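Protein P47 (Clostridium botulinum, PDB 6EKT) may belong to a progenitor toxin complex that protects botulinum neurotoxin on its way through the host gut, and has a TULIP-type fold resembling tubular lipid-binding proteins. Local coordinates at residues E187-K192 and V404-N409; V421-L426 and C431-A436. All coordinates share one frame; numbering follows the deposited sequence.

Interaction 1. Residues E187-K192 and V404-N409; sequences EWMNPK and VDLINN
Met189 reaches from the 3-10 turn 187-189 to the short helix 403-409 and is the main contributor from its side of this buried contact. The turn lies in the loop between strands 178-181 and 193-199, which the contact ties to a helix some 200 residues further on. The methionine chain bends at chi3 (75°), which turns its terminal methyl onto a backbone carbonyl, CE lying 3.4 Å from Leu406 O. Apolar contact is made by Met189 SD, 3.8 Å from Leu406 CD2. Leu406 CD2 also approaches the Trp188 ring obliquely, 3.9 Å from CZ2, so one leucine methyl touches both thioether and ring. Leu406 crosses both partners at about a right angle. Within the turn, Met189 CG covers one face of the Trp188 ring near its rim. Strand 29-34 and helix 244-252 close round them through Ile29, Leu246 and Met251.

The polar part belongs to Asn409. Its amide lies alongside the methionine, Asn409 ND2 being 3.7 Å from Met189 CB. The amide makes its bonds to the chain just before the turn, ND2 to Ser184 OG and OD1 to Ile186 N, and Ser184 OG also bonds Asn190 OD1.

No hydrogen bond joins the two segments themselves. The fit therefore rests on shape and on sulfur and methyl contacts, while the bonds to Ser184 and Ile186 fix the buried amide beside them.

Interaction 2. Residues V421-L426 and C431-A436; sequences VTNVTL and CIQGNA
Thr422 and Asn423 both face Gln433 in a classic beta bulge, which shifts the register of the antiparallel hairpin formed by strands 421-426 and 430-434. Beyond the bulge the pairing is regular and tight. Thr425 and Cys431 form a hydrogen-bonded pair, with Cys431 N 2.8 Å from Thr425 O in a nearly straight bond (174°) and Thr425 N returning the bond to Cys431 O. Gln433 N bonds Asn423 O at 2.9 Å. At the bulge Gln433 O takes Thr422 N at 2.8 Å and, more weakly, Asn423 N. Thr422 chi1 (51°) sets OG1 beside Gln433 O and leaves CG2 to meet the amide of Asn435, 3.7 Å from ND2.

The packed face carries Val424 and Ile432; the CG2 methyls of Val421 and Ile432 meet at 4.0 Å. Phe403 of helix 403-409 and Phe344 and Tyr346 of strand 329-347 lie against this side, joining the hairpin to the core.

The other face is more polar and its outer strand less buried. Asn423 and Gln433 cross there with amide planes 68° apart, and Gln433 OE1 comes 3.4 Å from Asn423 CB. Gln433 NE2 bonds the backbone O of Ile231. A water bridges the strands on this face: it donates to Cys431 O and, weakly, to Gln433 OE1, and lies 2.9 Å from Thr425 OG1.

How the interactions relate
Helix 403-409 connects the two contacts, whose centres are about 15 Å apart. Its Leu406 serves interaction 1 with the CD2 branch, while Leu406 CD1 meets Ile432 CD1 of interaction 2 at 3.7 Å; Val404 and Ile407 also pack on the hairpin. Interaction 1 is a core contact between parts far apart in sequence, joining a 3-10 turn to the helix by van der Waals contacts, with no hydrogen bond between them. Interaction 2 is local, a hairpin held by backbone bonds at one margin of a six-stranded sheet, and only partly buried. Strand 29-34 of that sheet reaches Met189, so both contacts border the same sheet. In both, protein atoms hold a buried amide, but in interaction 2 a water also bridges the strands.

Interaction 1. Residues E187-K192 and V404-N409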
loop_
_atom_site.group_PDB
_atom_site.type_symbol
_atom_site.label_atom_id
_atom_site.label_comp_id
_atom_site.label_asym_id
_atom_site.label_seq_id
_atom_site.Cartn_x
_atom_site.Cartn_y
_atom_site.Cartn_z
ATOM N N GLU A 187 -4.593 13.546 -2.380
ATOM C CA GLU A 187 -5.860 13.462 -1.650
ATOM C C GLU A 187 -6.499 12.062 -1.631
ATOM O O GLU A 187 -7.079 11.655 -0.614
ATOM C CB GLU A 187 -6.845 14.484 -2.231
ATOM C CG GLU A 187 -8.116 14.702 -1.430
ATOM C CD GLU A 187 -8.856 15.945 -1.876
ATOM O OE1 GLU A 187 -9.872 15.805 -2.582
ATOM O OE2 GLU A 187 -8.409 17.071 -1.556
ATOM N N TRP A 188 -6.392 11.337 -2.738
ATOM C CA TRP A 188 -7.023 10.011 -2.845
ATOM C C TRP A 188 -6.471 8.969 -1.871
ATOM O O TRP A 188 -7.133 7.965 -1.600
ATOM C CB TRP A 188 -7.028 9.491 -4.292
ATOM C CG TRP A 188 -5.687 9.154 -4.865
ATOM C CD1 TRP A 188 -4.923 9.955 -5.667
ATOM C CD2 TRP A 188 -4.955 7.926 -4.707
ATOM N NE1 TRP A 188 -3.756 9.311 -6.001
ATOM C CE2 TRP A 188 -3.756 8.059 -5.443
ATOM C CE3 TRP A 188 -5.199 6.723 -4.019
ATOM C CZ2 TRP A 188 -2.783 7.045 -5.494
ATOM C CZ3 TRP A 188 -4.236 5.703 -4.078
ATOM C CH2 TRP A 188 -3.047 5.870 -4.815
ATOM N N MET A 189 -5.261 9.223 -1.363
ATOM C CA MET A 189 -4.629 8.387 -0.331
ATOM C C MET A 189 -5.097 8.641 1.105
ATOM O O MET A 189 -4.865 7.774 1.989
ATOM C CB MET A 189 -3.108 8.538 -0.401
ATOM C CG MET A 189 -2.474 7.923 -1.633
ATOM S SD MET A 189 -0.668 7.948 -1.620
ATOM C CE MET A 189 -0.294 6.629 -0.455
ATOM N N ASN A 190 -5.727 9.804 1.362
ATOM C CA ASN A 190 -6.032 10.237 2.745
ATOM C C ASN A 190 -6.797 9.182 3.542
ATOM O O ASN A 190 -7.895 8.766 3.151
ATOM C CB ASN A 190 -6.789 11.564 2.796
ATOM C CG ASN A 190 -5.949 12.757 2.357
ATOM O OD1 ASN A 190 -4.714 12.693 2.232
ATOM N ND2 ASN A 190 -6.635 13.866 2.107
ATOM N N PRO A 191 -6.204 8.720 4.655
ATOM C CA PRO A 191 -6.795 7.600 5.386
ATOM C C PRO A 191 -7.856 8.084 6.373
ATOM O O PRO A 191 -7.699 9.133 7.015
ATOM C CB PRO A 191 -5.602 7.000 6.115
ATOM C CG PRO A 191 -4.714 8.182 6.373
ATOM C CD PRO A 191 -4.882 9.092 5.182
ATOM N N LYS A 192 -8.932 7.319 6.488
ATOM C CA LYS A 192 -10.018 7.685 7.383
ATOM C C LYS A 192 -9.952 6.792 8.616
ATOM O O LYS A 192 -10.218 7.239 9.716
ATOM C CB LYS A 192 -11.361 7.551 6.669
ATOM C CG LYS A 192 -11.624 8.613 5.592
ATOM C CD LYS A 192 -11.919 9.981 6.201
ATOM C CE LYS A 192 -12.194 11.042 5.138
ATOM N NZ LYS A 192 -10.957 11.475 4.403
ATOM N N VAL A 404 7.798 7.629 -5.684
ATOM C CA VAL A 404 8.505 8.131 -4.483
ATOM C C VAL A 404 7.544 8.996 -3.663
ATOM O O VAL A 404 7.438 8.807 -2.447
ATOM C CB VAL A 404 9.830 8.879 -4.820
ATOM C CG1 VAL A 404 10.403 9.588 -3.599
ATOM C CG2 VAL A 404 10.863 7.914 -5.379
ATOM N N ASP A 405 6.847 9.926 -4.332
ATOM C CA ASP A 405 5.830 10.757 -3.667
ATOM C C ASP A 405 4.719 9.935 -3.015
ATOM O O ASP A 405 4.331 10.222 -1.877
ATOM C CB ASP A 405 5.221 11.804 -4.607
ATOM C CG ASP A 405 6.227 12.848 -5.068
ATOM O OD1 ASP A 405 7.305 13.014 -4.459
ATOM O OD2 ASP A 405 5.936 13.509 -6.077
ATOM N N LEU A 406 4.226 8.911 -3.717
ATOM C CA LEU A 406 3.207 8.029 -3.134
ATOM C C LEU A 406 3.699 7.388 -1.845
ATOM O O LEU A 406 3.009 7.415 -0.816
ATOM C CB LEU A 406 2.723 6.946 -4.125
ATOM C CG LEU A 406 1.966 7.394 -5.379
ATOM C CD1 LEU A 406 1.363 6.190 -6.083
ATOM C CD2 LEU A 406 0.874 8.424 -5.098
ATOM N N ILE A 407 4.915 6.855 -1.887
ATOM C CA ILE A 407 5.421 6.115 -0.735
ATOM C C ILE A 407 5.774 7.074 0.432
ATOM O O ILE A 407 5.809 6.648 1.581
ATOM C CB ILE A 407 6.500 5.074 -1.161
ATOM C CG1 ILE A 407 6.532 3.872 -0.192
ATOM C CG2 ILE A 407 7.835 5.748 -1.423
ATOM C CD1 ILE A 407 7.337 2.675 -0.684
ATOM N N ASN A 408 5.944 8.370 0.118
ATOM C CA ASN A 408 6.193 9.421 1.118
ATOM C C ASN A 408 4.975 10.238 1.545
ATOM O O ASN A 408 5.069 11.020 2.478
ATOM C CB ASN A 408 7.280 10.388 0.628
ATOM C CG ASN A 408 8.650 9.763 0.640
ATOM O OD1 ASN A 408 8.970 8.934 1.496
ATOM N ND2 ASN A 408 9.461 10.138 -0.321
ATOM N N ASN A 409 3.836 10.034 0.886
ATOM C CA ASN A 409 2.653 10.888 1.082
ATOM C C ASN A 409 1.922 10.768 2.434
ATOM O O ASN A 409 1.526 11.780 3.030
ATOM C CB ASN A 409 1.645 10.631 -0.040
ATOM C CG ASN A 409 0.527 11.639 -0.040
ATOM O OD1 ASN A 409 0.722 12.810 -0.404
ATOM N ND2 ASN A 409 -0.641 11.212 0.414
#

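Interaction 2. Residues V421-L426 and C431-A436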
loop_
_atom_site.group_PDB
_atom_site.type_symbol
_atom_site.label_atom_id
_atom_site.label_comp_id
_atom_site.label_asym_id
_atom_site.label_seq_id
_atom_site.Cartn_x
_atom_site.Cartn_y
_atom_site.Cartn_z
ATOM N N VAL A 421 12.925 4.116 -4.892
ATOM C CA VAL A 421 12.000 3.038 -5.220
ATOM C C VAL A 421 12.831 1.947 -5.878
ATOM O O VAL A 421 13.642 2.228 -6.762
ATOM C CB VAL A 421 10.886 3.535 -6.173
ATOM C CG1 VAL A 421 10.155 2.378 -6.841
ATOM C CG2 VAL A 421 9.896 4.414 -5.426
ATOM N N THR A 422 12.616 0.709 -5.460
ATOM C CA THR A 422 13.380 -0.435 -5.965
ATOM C C THR A 422 12.590 -1.321 -6.930
ATOM O O THR A 422 13.161 -1.874 -7.865
ATOM C CB THR A 422 13.904 -1.309 -4.810
ATOM O OG1 THR A 422 12.825 -1.618 -3.928
ATOM C CG2 THR A 422 15.000 -0.588 -4.029
ATOM N N ASN A 423 11.289 -1.478 -6.690
ATOM C CA ASN A 423 10.447 -2.328 -7.520
ATOM C C ASN A 423 9.013 -1.804 -7.569
ATOM O O ASN A 423 8.513 -1.228 -6.605
ATOM C CB ASN A 423 10.451 -3.791 -7.033
ATOM C CG ASN A 423 11.784 -4.502 -7.247
ATOM O OD1 ASN A 423 12.358 -5.044 -6.307
ATOM N ND2 ASN A 423 12.282 -4.504 -8.482
ATOM N N VAL A 424 8.366 -2.004 -8.712
ATOM C CA VAL A 424 6.982 -1.592 -8.930
ATOM C C VAL A 424 6.329 -2.775 -9.627
ATOM O O VAL A 424 6.764 -3.179 -10.714
ATOM C CB VAL A 424 6.887 -0.321 -9.809
ATOM C CG1 VAL A 424 5.445 0.040 -10.091
ATOM C CG2 VAL A 424 7.598 0.859 -9.149
ATOM N N THR A 425 5.279 -3.309 -9.006
ATOM C CA THR A 425 4.618 -4.517 -9.479
ATOM C C THR A 425 3.110 -4.304 -9.576
ATOM O O THR A 425 2.493 -3.783 -8.645
ATOM C CB THR A 425 4.924 -5.695 -8.504
ATOM O OG1 THR A 425 6.337 -5.918 -8.478
ATOM C CG2 THR A 425 4.246 -7.000 -8.950
ATOM N N LEU A 426 2.516 -4.740 -10.688
ATOM C CA LEU A 426 1.077 -4.910 -10.748
ATOM C C LEU A 426 0.707 -6.378 -10.647
ATOM O O LEU A 426 1.100 -7.159 -11.487
ATOM C CB LEU A 426 0.496 -4.290 -12.035
ATOM C CG LEU A 426 -1.022 -4.377 -12.206
ATOM C CD1 LEU A 426 -1.726 -3.590 -11.106
ATOM C CD2 LEU A 426 -1.419 -3.891 -13.618
ATOM N N CYS A 431 1.864 -2.565 -6.226
ATOM C CA CYS A 431 2.830 -2.588 -5.117
ATOM C C CYS A 431 4.086 -1.815 -5.465
ATOM O O CYS A 431 4.734 -2.098 -6.473
ATOM C CB CYS A 431 3.159 -4.020 -4.716
ATOM S SG CYS A 431 4.310 -4.140 -3.326
ATOM N N ILE A 432 4.385 -0.825 -4.639
ATOM C CA ILE A 432 5.587 0.002 -4.767
ATOM C C ILE A 432 6.491 -0.367 -3.583
ATOM O O ILE A 432 6.036 -0.347 -2.450
ATOM C CB ILE A 432 5.234 1.510 -4.737
ATOM C CG1 ILE A 432 4.353 1.884 -5.952
ATOM C CG2 ILE A 432 6.499 2.370 -4.689
ATOM C CD1 ILE A 432 3.639 3.227 -5.830
ATOM N N GLN A 433 7.747 -0.712 -3.856
ATOM C CA GLN A 433 8.699 -1.072 -2.787
ATOM C C GLN A 433 9.928 -0.192 -2.920
ATOM O O GLN A 433 10.289 0.226 -4.044
ATOM C CB GLN A 433 9.094 -2.547 -2.863
ATOM C CG GLN A 433 7.962 -3.544 -2.629
ATOM C CD GLN A 433 8.217 -4.895 -3.287
ATOM O OE1 GLN A 433 8.947 -4.984 -4.276
ATOM N NE2 GLN A 433 7.624 -5.954 -2.742
ATOM N N GLY A 434 10.549 0.106 -1.780
ATOM C CA GLY A 434 11.739 0.960 -1.735
ATOM C C GLY A 434 12.736 0.673 -0.615
ATOM O O GLY A 434 12.516 -0.194 0.251
ATOM N N ASN A 435 13.855 1.393 -0.667
ATOM C CA ASN A 435 14.841 1.382 0.407
ATOM C C ASN A 435 14.498 2.430 1.436
ATOM O O ASN A 435 14.006 3.508 1.098
ATOM C CB ASN A 435 16.256 1.620 -0.138
ATOM C CG ASN A 435 16.806 0.411 -0.875
ATOM O OD1 ASN A 435 16.448 -0.736 -0.573
ATOM N ND2 ASN A 435 17.697 0.656 -1.841
ATOM N N ALA A 436 14.737 2.075 2.691
ATOM C CA ALA A 436 14.643 2.990 3.813
ATOM C C ALA A 436 15.968 3.737 3.975
ATOM O O ALA A 436 15.988 4.840 4.501
ATOM C CB ALA A 436 14.316 2.227 5.073
HETATM O O HOH W 1 6.895 -4.054 -6.263
#